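Local structure of Xcc_ctr_pt (6NJW) at residues G22-E27 / S212-I217. The protein is the C-terminal, Toprim-containing part of a Class 2 OLD family nuclease, which probably cleaves DNA by a two-metal mechanism. Residues are numbered along the deposited sequence; the frame is centred on the assembly and turned at random.
Sequences GVILVE and SALEHI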
# COMPACT_ATOMS: atom_id res chain seq x y z
N GLY A 22 3.96 -14.44 -7.15
CA GLY A 22 4.18 -13.00 -7.19
C GLY A 22 4.16 -12.45 -5.78
O GLY A 22 3.66 -13.09 -4.85
N VAL A 23 4.74 -11.25 -5.62
CA VAL A 23 4.85 -10.63 -4.31
C VAL A 23 4.47 -9.16 -4.40
O VAL A 23 4.95 -8.44 -5.28
CB VAL A 23 6.27 -10.74 -3.71
CG1 VAL A 23 6.27 -10.12 -2.31
CG2 VAL A 23 6.68 -12.20 -3.61
N ILE A 24 3.62 -8.70 -3.48
CA ILE A 24 3.29 -7.30 -3.31
C ILE A 24 4.03 -6.79 -2.07
O ILE A 24 3.73 -7.21 -0.95
CB ILE A 24 1.78 -7.09 -3.14
CG1 ILE A 24 1.03 -7.49 -4.42
CG2 ILE A 24 1.49 -5.64 -2.73
CD1 ILE A 24 -0.48 -7.79 -4.14
N LEU A 25 4.96 -5.85 -2.27
CA LEU A 25 5.77 -5.31 -1.18
C LEU A 25 5.15 -4.02 -0.68
O LEU A 25 4.90 -3.10 -1.48
CB LEU A 25 7.21 -5.05 -1.65
CG LEU A 25 7.98 -6.28 -2.10
CD1 LEU A 25 9.31 -5.82 -2.75
CD2 LEU A 25 8.22 -7.18 -0.89
N VAL A 26 4.90 -3.95 0.63
CA VAL A 26 4.25 -2.81 1.27
C VAL A 26 5.06 -2.40 2.50
O VAL A 26 5.90 -3.15 2.98
CB VAL A 26 2.79 -3.14 1.66
CG1 VAL A 26 2.00 -3.61 0.40
CG2 VAL A 26 2.75 -4.19 2.74
N GLU A 27 4.80 -1.19 3.00
CA GLU A 27 5.63 -0.65 4.08
C GLU A 27 5.27 -1.23 5.44
O GLU A 27 6.16 -1.47 6.26
CB GLU A 27 5.51 0.87 4.13
CG GLU A 27 6.17 1.59 2.95
CD GLU A 27 6.05 3.10 3.10
OE1 GLU A 27 5.70 3.56 4.21
OE2 GLU A 27 6.31 3.84 2.12
N SER A 212 -3.31 0.41 -9.22
CA SER A 212 -2.22 0.28 -10.18
C SER A 212 -1.32 -0.90 -9.85
O SER A 212 -0.95 -1.68 -10.74
CB SER A 212 -1.40 1.57 -10.21
OG SER A 212 -2.08 2.58 -10.94
N ALA A 213 -0.97 -1.06 -8.57
CA ALA A 213 -0.07 -2.14 -8.21
C ALA A 213 -0.76 -3.48 -8.35
O ALA A 213 -0.14 -4.45 -8.81
CB ALA A 213 0.45 -1.97 -6.78
N LEU A 214 -2.02 -3.57 -7.93
CA LEU A 214 -2.75 -4.83 -8.06
C LEU A 214 -2.88 -5.26 -9.52
O LEU A 214 -2.68 -6.43 -9.85
CB LEU A 214 -4.13 -4.70 -7.41
CG LEU A 214 -4.10 -4.60 -5.89
CD1 LEU A 214 -5.53 -4.33 -5.37
CD2 LEU A 214 -3.54 -5.89 -5.27
N GLU A 215 -3.22 -4.32 -10.41
CA GLU A 215 -3.36 -4.63 -11.83
C GLU A 215 -2.01 -4.98 -12.45
O GLU A 215 -1.92 -5.86 -13.32
CB GLU A 215 -4.00 -3.45 -12.55
CG GLU A 215 -5.44 -3.16 -12.06
CD GLU A 215 -6.12 -1.99 -12.79
OE1 GLU A 215 -5.41 -1.09 -13.27
OE2 GLU A 215 -7.37 -1.98 -12.87
N HIS A 216 -0.93 -4.32 -12.00
CA HIS A 216 0.39 -4.63 -12.54
C HIS A 216 0.78 -6.08 -12.23
O HIS A 216 1.21 -6.81 -13.12
CB HIS A 216 1.44 -3.67 -11.97
CG HIS A 216 2.79 -3.82 -12.60
ND1 HIS A 216 3.24 -2.99 -13.61
CD2 HIS A 216 3.77 -4.73 -12.40
CE1 HIS A 216 4.45 -3.38 -13.99
NE2 HIS A 216 4.79 -4.43 -13.27
N ILE A 217 0.62 -6.50 -10.97
CA ILE A 217 1.07 -7.85 -10.60
C ILE A 217 0.12 -8.90 -11.17
O ILE A 217 0.56 -9.98 -11.58
CB ILE A 217 1.22 -7.99 -9.07
CG1 ILE A 217 1.93 -9.31 -8.70
CG2 ILE A 217 -0.10 -7.93 -8.33
CD1 ILE A 217 3.34 -9.39 -9.28
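Ile24 of strand 22-26 and Ile217 of helix 208-226 share the larger part of the contact, with Leu214 contributing less. Ile24 reaches Leu214 and Ile217, which lie nearly one helical turn apart, with two different atoms. Its methyl CD1 lies 3.8 Å from CD2 of Leu214, while the methylene CG1 meets the branch methyl CG2 of Ile217 at 4.1 Å. With CG1 set opposite the carbonyl carbon (chi1 -65°) and the second torsion extended, the chain of Ile24 stretches out to the helix at a slant to both partners.

A second kind of contact sets side chain against backbone. In Ile217, CG1 is opposite its own N (chi1 -170°), and a folded second torsion (61°) then turns CD1 to the strand, 4.3 Å from both CA of Gly22 and N of Val23. No side chain at Gly22 intervenes.

The strand and helix segments run almost antiparallel, their axes 9.6 Å apart, and the helix lies along one face of the parallel Toprim sheet. Val78 and Ile51 on the flanking strands continue the apolar surface, and Leu214 also touches helix 29-41 at Val35 and Ala39. No hydrogen bond or charge pair joins strand to helix; the buried interface therefore depends on aliphatic shape and hydrophobic burial.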